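Local coordinates for HAD family phosphatase (Pseudomonas syringae pv. tomato, PDB 2ODA), which is of unsettled function but has the Rossmann-like fold of the haloacid dehalogenase superfamily, in a Pseudomonas-specific subfamily that probably serves a novel biochemical role, at residues G12-C16 with L17-G21; A147-N150 with A151-E154; A44-A47 with L48-G52; G21-A24 with A25-D28. All coordinates share one frame; numbering follows the deposited sequence.

Contacts 1 and 4 run on from each other along the chain and share Gly21: contact 1 is the buried turn that follows the strand 9-12, and contact 4 is the 3-10 turn at the surface into which it leads. Asp19 of contact 1 also bonds the backbone of contact 4. Contact 3 lies on helix 41-51, partly buried, and touches contact 1 through Leu45 against Leu17. Contact 2, at the exposed start of helix 150-167, stands apart, about 20 Å from contact 1 between centres. Contact 1 joins aliphatic packing to a serine-aspartate bond; contact 3 has leucines inside and a salt bridge outside; contacts 2 and 4 are mostly polar.

Contact 1 of 4, residues G12-C16 with L17-G21; sequences GLSGC and LVDFG
The squiggle of the haloacid dehalogenase fold, a single wide helical turn straight after the first strand, brings Leu13 and Ser14 back against Val18 and Asp19. In relatives this strand end carries the DxD signature; here, judging by sequence, Gly12 and Ser14 probably occupy its two aspartate positions. The turn is of pi type: Val18 N reaches Leu13 O at 3.2 Å in a nearly straight bond (172°), while Leu17 N gives the same oxygen only a weak one. Further along, Val18 O receives weak bonds from both Gly15 N, at 2.9 Å, and Cys16 N. Gly15 has a positive phi, which a residue without a side chain adopts easily, and this lets the chain turn sharply here.

On the apolar side, with CG anti to the backbone N (chi1 -176°), the Leu13 side chain, whose CB points away, brings CD1 back to 3.9 Å from Val18 CG2 and 4.1 Å from Leu17 CD1. The two leucines cross at about a right angle. Branched aliphatic residues suit this place, since Leu69 of helix 63-69 and Trp57 of the neighbouring strand close over them.

Asp19 carries the side-chain polar contacts with the next turn. Its OD2 accepts from Ala24 N and its OD1 from Gln23 N, so a short acidic side chain ties the squiggle to that turn. Ser14, whose backbone N is bonded to Asp59 OD2, points its small hydroxyl at the same group: Ser14 OG donates to Asp19 OD2 over 2.8 Å, arriving on the anti side and 28° out of the carboxylate plane.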
loop_
_atom_site.group_PDB
_atom_site.type_symbol
_atom_site.label_atom_id
_atom_site.label_comp_id
_atom_site.label_asym_id
_atom_site.label_seq_id
_atom_site.Cartn_x
_atom_site.Cartn_y
_atom_site.Cartn_z
ATOM N N GLY B 12 7.319 -11.253 10.140
ATOM C CA GLY B 12 6.568 -12.449 10.546
ATOM C C GLY B 12 6.906 -12.772 12.009
ATOM O O GLY B 12 7.994 -12.466 12.482
ATOM N N LEU B 13 5.990 -13.405 12.728
ATOM C CA LEU B 13 6.290 -13.828 14.077
ATOM C C LEU B 13 6.892 -15.242 14.124
ATOM O O LEU B 13 8.118 -15.402 14.291
ATOM C CB LEU B 13 5.051 -13.663 14.980
ATOM C CG LEU B 13 5.238 -13.992 16.473
ATOM C CD1 LEU B 13 6.191 -13.002 17.234
ATOM C CD2 LEU B 13 3.867 -14.060 17.119
ATOM N N SER B 14 6.047 -16.252 13.935
ATOM C CA SER B 14 6.494 -17.652 13.855
ATOM C C SER B 14 7.426 -17.898 12.653
ATOM O O SER B 14 7.152 -17.435 11.527
ATOM C CB SER B 14 5.259 -18.582 13.816
ATOM O OG SER B 14 5.614 -19.910 13.473
ATOM N N GLY B 15 8.521 -18.629 12.874
ATOM C CA GLY B 15 9.475 -18.952 11.798
ATOM C C GLY B 15 10.232 -17.731 11.313
ATOM O O GLY B 15 10.704 -17.662 10.151
ATOM N N CYS B 16 10.344 -16.739 12.191
ATOM C CA CYS B 16 11.015 -15.513 11.805
ATOM C C CYS B 16 11.631 -14.829 13.034
ATOM O O CYS B 16 12.837 -14.939 13.234
ATOM C CB CYS B 16 10.049 -14.624 11.007
ATOM S SG CYS B 16 10.661 -13.003 10.562
ATOM N N LEU B 17 10.821 -14.149 13.854
ATOM C CA LEU B 17 11.300 -13.602 15.130
ATOM C C LEU B 17 11.535 -14.718 16.157
ATOM O O LEU B 17 12.525 -14.722 16.872
ATOM C CB LEU B 17 10.286 -12.593 15.687
ATOM C CG LEU B 17 10.145 -11.288 14.878
ATOM C CD1 LEU B 17 8.897 -10.526 15.346
ATOM C CD2 LEU B 17 11.421 -10.461 15.057
ATOM N N VAL B 18 10.597 -15.657 16.218
ATOM C CA VAL B 18 10.620 -16.704 17.222
ATOM C C VAL B 18 10.280 -18.003 16.492
ATOM O O VAL B 18 10.035 -17.986 15.283
ATOM C CB VAL B 18 9.563 -16.447 18.354
ATOM C CG1 VAL B 18 9.899 -15.199 19.206
ATOM C CG2 VAL B 18 8.156 -16.311 17.772
ATOM N N ASP B 19 10.229 -19.114 17.221
ATOM C CA ASP B 19 9.689 -20.370 16.677
ATOM C C ASP B 19 10.434 -20.876 15.429
ATOM O O ASP B 19 9.842 -21.088 14.352
ATOM C CB ASP B 19 8.160 -20.264 16.439
ATOM C CG ASP B 19 7.539 -21.611 16.078
ATOM O OD1 ASP B 19 8.137 -22.648 16.424
ATOM O OD2 ASP B 19 6.477 -21.622 15.452
ATOM N N PHE B 20 11.741 -21.045 15.569
ATOM C CA PHE B 20 12.576 -21.547 14.466
ATOM C C PHE B 20 11.952 -22.829 13.902
ATOM O O PHE B 20 11.645 -23.763 14.665
ATOM C CB PHE B 20 13.975 -21.839 15.017
ATOM C CG PHE B 20 14.989 -22.238 13.982
ATOM C CD1 PHE B 20 15.885 -21.297 13.472
ATOM C CD2 PHE B 20 15.074 -23.551 13.543
ATOM C CE1 PHE B 20 16.870 -21.662 12.540
ATOM C CE2 PHE B 20 16.043 -23.933 12.561
ATOM C CZ PHE B 20 16.940 -22.967 12.067
ATOM N N GLY B 21 11.770 -22.869 12.579
ATOM C CA GLY B 21 11.131 -24.014 11.935
ATOM C C GLY B 21 9.615 -24.058 11.967
ATOM O O GLY B 21 9.031 -25.088 11.608
#

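Contact 2 of 4, residues A147-N150 with A151-E154; sequences ALNN and AERE
Asn149 and Glu152 cross at about a right angle, with the amide and carboxylate planes only 23° apart, and each side chain bonds the backbone of the other residue. Asn149 OD1 accepts from Glu152 N at 2.9 Å, the donor tilted somewhat from the amide carbonyl plane. In return Asn149 N donates to Glu152 OE1 at 2.9 Å, in a fairly straight bond (163°) that uses the anti lone pair. The asparagine can turn its oxygen back to the helix because CG sits between the backbone N and the carbonyl carbon; the glutamate chain, extended beyond CG, reaches back to the N-cap residue.

This reciprocal pair is a capping box, and it starts helix 150-167 after the short break from helix 142-147. Asparagine is a good N-cap because its short side chain can accept from a first-turn N-H that lacks the usual bond to a carbonyl four residues back; Glu152 N otherwise has only a weak bond to Asn149 O within the two segments.

Beside the box, Arg153 bends at chi3 and folds back over the start of the helix. Its NH2 meets Asn150 OD1 at 2.8 Å, the oxygen lying in the guanidinium plane although the two flat groups are turned 61° apart. Asn149 O stands over the centre of one guanidinium face, and the same carbonyl accepts from Arg153 N at 3.0 Å. NH1 of Arg153 reaches Leu148 O only weakly but also bonds Trp145 O in the preceding helix. Leu148 CD1 lies 3.8 Å from Arg153 CG, and Leu148 CB touches Glu152 OE1 at 3.6 Å, a van der Waals contact.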
loop_
_atom_site.group_PDB
_atom_site.type_symbol
_atom_site.label_atom_id
_atom_site.label_comp_id
_atom_site.label_asym_id
_atom_site.label_seq_id
_atom_site.Cartn_x
_atom_site.Cartn_y
_atom_site.Cartn_z
ATOM N N ALA B 147 20.866 -31.245 14.376
ATOM C CA ALA B 147 21.224 -32.664 14.138
ATOM C C ALA B 147 21.691 -32.955 12.715
ATOM O O ALA B 147 22.312 -33.994 12.442
ATOM C CB ALA B 147 20.053 -33.582 14.504
ATOM N N LEU B 148 21.413 -32.037 11.790
ATOM C CA LEU B 148 21.907 -32.181 10.405
ATOM C C LEU B 148 23.409 -31.999 10.430
ATOM O O LEU B 148 23.948 -31.559 11.438
ATOM C CB LEU B 148 21.320 -31.094 9.510
ATOM C CG LEU B 148 19.802 -31.006 9.378
ATOM C CD1 LEU B 148 19.449 -29.768 8.582
ATOM C CD2 LEU B 148 19.193 -32.253 8.714
ATOM N N ASN B 149 24.076 -32.305 9.320
ATOM C CA ASN B 149 25.474 -31.911 9.177
ATOM C C ASN B 149 25.557 -30.565 8.434
ATOM O O ASN B 149 24.535 -30.036 8.000
ATOM C CB ASN B 149 26.307 -33.035 8.516
ATOM C CG ASN B 149 25.830 -33.407 7.123
ATOM O OD1 ASN B 149 25.636 -32.549 6.248
ATOM N ND2 ASN B 149 25.647 -34.722 6.896
ATOM N N ASN B 150 26.746 -29.982 8.360
ATOM C CA ASN B 150 26.922 -28.679 7.715
ATOM C C ASN B 150 26.399 -28.700 6.292
ATOM O O ASN B 150 25.644 -27.803 5.876
ATOM C CB ASN B 150 28.402 -28.239 7.701
ATOM C CG ASN B 150 28.984 -28.029 9.078
ATOM O OD1 ASN B 150 28.355 -28.328 10.104
ATOM N ND2 ASN B 150 30.229 -27.541 9.113
ATOM N N ALA B 151 26.797 -29.727 5.539
ATOM C CA ALA B 151 26.375 -29.861 4.152
ATOM C C ALA B 151 24.854 -29.845 3.969
ATOM O O ALA B 151 24.351 -29.287 2.991
ATOM C CB ALA B 151 26.982 -31.130 3.532
ATOM N N GLU B 152 24.142 -30.507 4.882
ATOM C CA GLU B 152 22.688 -30.602 4.831
ATOM C C GLU B 152 22.054 -29.264 5.173
ATOM O O GLU B 152 21.026 -28.907 4.603
ATOM C CB GLU B 152 22.191 -31.647 5.839
ATOM C CG GLU B 152 22.384 -33.068 5.352
ATOM C CD GLU B 152 22.057 -34.079 6.408
ATOM O OE1 GLU B 152 22.417 -33.887 7.599
ATOM O OE2 GLU B 152 21.451 -35.093 6.038
ATOM N N ARG B 153 22.630 -28.557 6.146
ATOM C CA ARG B 153 22.163 -27.180 6.441
ATOM C C ARG B 153 22.404 -26.252 5.241
ATOM O O ARG B 153 21.533 -25.486 4.882
ATOM C CB ARG B 153 22.808 -26.608 7.713
ATOM C CG ARG B 153 22.141 -27.067 9.027
ATOM C CD ARG B 153 22.851 -26.422 10.226
ATOM N NE ARG B 153 24.198 -26.966 10.375
ATOM C CZ ARG B 153 24.489 -28.051 11.084
ATOM N NH1 ARG B 153 23.527 -28.698 11.746
ATOM N NH2 ARG B 153 25.742 -28.490 11.149
ATOM N N GLU B 154 23.583 -26.330 4.631
ATOM C CA GLU B 154 23.871 -25.541 3.427
ATOM C C GLU B 154 22.878 -25.854 2.307
ATOM O O GLU B 154 22.338 -24.944 1.675
ATOM C CB GLU B 154 25.307 -25.772 2.957
ATOM C CG GLU B 154 25.683 -25.012 1.686
ATOM C CD GLU B 154 25.478 -23.515 1.851
ATOM O OE1 GLU B 154 24.703 -22.922 1.064
ATOM O OE2 GLU B 154 26.077 -22.939 2.785
#

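Contact 3 of 4, residues A44-A47 with L48-G52; sequences ALKA and LRDQG
Lys46 and Asp50, one helical turn apart, form a salt bridge in which Lys46 NZ lies 2.8 Å from Asp50 OD2. The lysine chain is extended as far as CE and then bends at its last torsion (70°), which brings the ammonium group round to Asp50 OD2, on the syn lone pair of that oxygen; Lys46 CE itself comes to 3.2 Å from Asp50 OD2. Long and short charged side chains of opposite sign suit this exposed face, where they bridge successive turns. Beneath them Asp50 N bonds Lys46 O at 2.8 Å, and Arg49 N bonds Leu45 O at the same length.

These bonds belong to helix 41-51, in the crossover between strand 9-12 and strand 55-58, its neighbour in the parallel sheet. The helix stops in a Schellman motif: Gly52 N bonds Arg49 O at 3.0 Å, and the positive phi of Gly52, easy for a residue without a side chain, turns the chain out of the helix. Just before it, Gln51 lays its side chain along the last turn, with Gln51 CG 3.1 Å from Ala47 O.

The leucines face inward. Leu45 CD2 and Leu48 CD1 pack at 4.2 Å; Leu45 packs on Val73 and Trp76, Leu48 on Leu9 and Phe11 of the strand 9-12. On the flank facing helix 179-191, small Ala47 lets Glu180 come close, and Ala47 CB lies 4.1 Å from Gln51 NE2.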
loop_
_atom_site.group_PDB
_atom_site.type_symbol
_atom_site.label_atom_id
_atom_site.label_comp_id
_atom_site.label_asym_id
_atom_site.label_seq_id
_atom_site.Cartn_x
_atom_site.Cartn_y
_atom_site.Cartn_z
ATOM N N ALA B 44 19.815 -8.114 16.411
ATOM C CA ALA B 44 19.073 -7.246 15.474
ATOM C C ALA B 44 18.058 -6.363 16.209
ATOM O O ALA B 44 17.931 -5.166 15.916
ATOM C CB ALA B 44 18.359 -8.091 14.393
ATOM N N LEU B 45 17.313 -6.956 17.144
ATOM C CA LEU B 45 16.216 -6.239 17.804
ATOM C C LEU B 45 16.700 -5.181 18.795
ATOM O O LEU B 45 16.022 -4.176 18.980
ATOM C CB LEU B 45 15.244 -7.199 18.470
ATOM C CG LEU B 45 14.508 -8.152 17.515
ATOM C CD1 LEU B 45 13.614 -9.051 18.358
ATOM C CD2 LEU B 45 13.701 -7.394 16.449
ATOM N N LYS B 46 17.863 -5.386 19.414
ATOM C CA LYS B 46 18.439 -4.317 20.252
ATOM C C LYS B 46 18.720 -3.074 19.437
ATOM O O LYS B 46 18.309 -1.992 19.851
ATOM C CB LYS B 46 19.696 -4.740 21.008
ATOM C CG LYS B 46 20.330 -3.523 21.704
ATOM C CD LYS B 46 21.371 -3.906 22.743
ATOM C CE LYS B 46 21.990 -2.596 23.311
ATOM N NZ LYS B 46 21.019 -1.862 24.151
ATOM N N ALA B 47 19.383 -3.236 18.282
ATOM C CA ALA B 47 19.717 -2.116 17.397
ATOM C C ALA B 47 18.457 -1.383 16.980
ATOM O O ALA B 47 18.390 -0.142 17.074
ATOM C CB ALA B 47 20.477 -2.600 16.174
ATOM N N LEU B 48 17.432 -2.143 16.591
ATOM C CA LEU B 48 16.184 -1.540 16.117
ATOM C C LEU B 48 15.421 -0.831 17.228
ATOM O O LEU B 48 14.933 0.299 17.049
ATOM C CB LEU B 48 15.287 -2.594 15.448
ATOM C CG LEU B 48 15.834 -3.220 14.176
ATOM C CD1 LEU B 48 14.893 -4.379 13.728
ATOM C CD2 LEU B 48 16.021 -2.157 13.072
ATOM N N ARG B 49 15.310 -1.485 18.381
ATOM C CA ARG B 49 14.614 -0.881 19.500
ATOM C C ARG B 49 15.354 0.372 19.985
ATOM O O ARG B 49 14.725 1.402 20.249
ATOM C CB ARG B 49 14.445 -1.880 20.652
ATOM C CG ARG B 49 13.524 -1.348 21.729
ATOM C CD ARG B 49 13.457 -2.230 22.915
ATOM N NE ARG B 49 12.504 -1.673 23.862
ATOM C CZ ARG B 49 12.060 -2.300 24.949
ATOM N NH1 ARG B 49 12.456 -3.527 25.237
ATOM N NH2 ARG B 49 11.182 -1.701 25.735
ATOM N N ASP B 50 16.676 0.287 20.099
ATOM C CA ASP B 50 17.459 1.459 20.501
ATOM C C ASP B 50 17.290 2.622 19.531
ATOM O O ASP B 50 17.223 3.775 19.978
ATOM C CB ASP B 50 18.930 1.117 20.650
ATOM C CG ASP B 50 19.221 0.277 21.898
ATOM O OD1 ASP B 50 18.307 0.037 22.734
ATOM O OD2 ASP B 50 20.377 -0.143 22.007
ATOM N N GLN B 51 17.197 2.323 18.229
ATOM C CA GLN B 51 16.970 3.335 17.181
ATOM C C GLN B 51 15.571 3.952 17.208
ATOM O O GLN B 51 15.336 4.959 16.534
ATOM C CB GLN B 51 17.100 2.722 15.779
ATOM C CG GLN B 51 18.465 2.422 15.264
ATOM C CD GLN B 51 18.376 1.599 13.979
ATOM O OE1 GLN B 51 17.547 1.870 13.102
ATOM N NE2 GLN B 51 19.231 0.595 13.863
ATOM N N GLY B 52 14.625 3.316 17.895
ATOM C CA GLY B 52 13.218 3.723 17.809
ATOM C C GLY B 52 12.595 3.369 16.459
ATOM O O GLY B 52 11.630 4.007 16.030
#

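Contact 4 of 4, residues G21-A24 with A25-D28; sequences GAQA and ATSD
Gln23 O is gripped twice by Thr26. The hydroxyl Thr26 OG1 donates at 2.6 Å, in the carbonyl plane, while the amide Thr26 N bonds the same oxygen at 2.8 Å from well above that plane, so the two donors come from different directions. The hydroxyl gets there because chi1 (63°) sets OG1 between the threonine's own N and carbonyl carbon, facing back along the chain. The methyl CG2 stays at 3.5 Å from Gln23 O.

The N-H bond spans three residues, as in a 3-10 turn, and Ala25 N makes a weaker one of the same kind to Ala22 O at 3.4 Å. The turn lies in the loop between the squiggle and helix 41-51, the region where relatives of the superfamily carry the flap and, often, a cap domain. Small alanines fit this tight turn, and Ala24 packs inward on His34 and Leu61.

Gln23 also bends back on the approach to the turn. Gln23 NE2 donates to Gly21 O over 2.9 Å in an almost straight bond (172°); the acceptor lies in the glutamine's amide plane, while the nitrogen stands 51° out of the carbonyl plane of Gly21.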
loop_
_atom_site.group_PDB
_atom_site.type_symbol
_atom_site.label_atom_id
_atom_site.label_comp_id
_atom_site.label_asym_id
_atom_site.label_seq_id
_atom_site.Cartn_x
_atom_site.Cartn_y
_atom_site.Cartn_z
ATOM N N GLY B 21 11.770 -22.869 12.579
ATOM C CA GLY B 21 11.131 -24.014 11.935
ATOM C C GLY B 21 9.615 -24.058 11.967
ATOM O O GLY B 21 9.031 -25.088 11.608
ATOM N N ALA B 22 8.984 -22.946 12.366
ATOM C CA ALA B 22 7.505 -22.772 12.369
ATOM C C ALA B 22 6.795 -23.937 13.054
ATOM O O ALA B 22 5.830 -24.510 12.521
ATOM C CB ALA B 22 6.955 -22.587 10.912
ATOM N N GLN B 23 7.287 -24.289 14.237
ATOM C CA GLN B 23 6.768 -25.474 14.948
ATOM C C GLN B 23 5.419 -25.260 15.593
ATOM O O GLN B 23 4.711 -26.241 15.895
ATOM C CB GLN B 23 7.816 -25.965 15.952
ATOM C CG GLN B 23 9.101 -26.382 15.235
ATOM C CD GLN B 23 8.886 -27.670 14.459
ATOM O OE1 GLN B 23 8.786 -28.737 15.057
ATOM N NE2 GLN B 23 8.762 -27.567 13.125
ATOM N N ALA B 24 5.031 -24.000 15.810
ATOM C CA ALA B 24 3.683 -23.710 16.354
ATOM C C ALA B 24 2.570 -24.288 15.463
ATOM O O ALA B 24 1.459 -24.578 15.938
ATOM C CB ALA B 24 3.479 -22.210 16.551
ATOM N N ALA B 25 2.856 -24.436 14.174
ATOM C CA ALA B 25 1.916 -25.069 13.247
ATOM C C ALA B 25 1.689 -26.563 13.509
ATOM O O ALA B 25 0.834 -27.178 12.845
ATOM C CB ALA B 25 2.373 -24.853 11.787
ATOM N N THR B 26 2.457 -27.165 14.424
ATOM C CA THR B 26 2.402 -28.625 14.617
ATOM C C THR B 26 1.526 -29.011 15.807
ATOM O O THR B 26 1.369 -30.202 16.096
ATOM C CB THR B 26 3.804 -29.276 14.892
ATOM O OG1 THR B 26 4.337 -28.753 16.127
ATOM C CG2 THR B 26 4.806 -29.043 13.736
ATOM N N SER B 27 1.004 -28.019 16.530
ATOM C CA SER B 27 0.199 -28.302 17.709
ATOM C C SER B 27 -0.823 -27.201 17.944
ATOM O O SER B 27 -0.532 -26.042 17.708
ATOM C CB SER B 27 1.112 -28.395 18.927
ATOM O OG SER B 27 0.344 -28.686 20.076
ATOM N N ASP B 28 -2.021 -27.570 18.400
ATOM C CA ASP B 28 -3.039 -26.565 18.709
ATOM C C ASP B 28 -2.813 -25.873 20.053
ATOM O O ASP B 28 -3.425 -24.846 20.347
ATOM C CB ASP B 28 -4.412 -27.192 18.679
ATOM C CG ASP B 28 -4.850 -27.560 17.282
ATOM O OD1 ASP B 28 -4.533 -26.832 16.298
ATOM O OD2 ASP B 28 -5.544 -28.580 17.188
#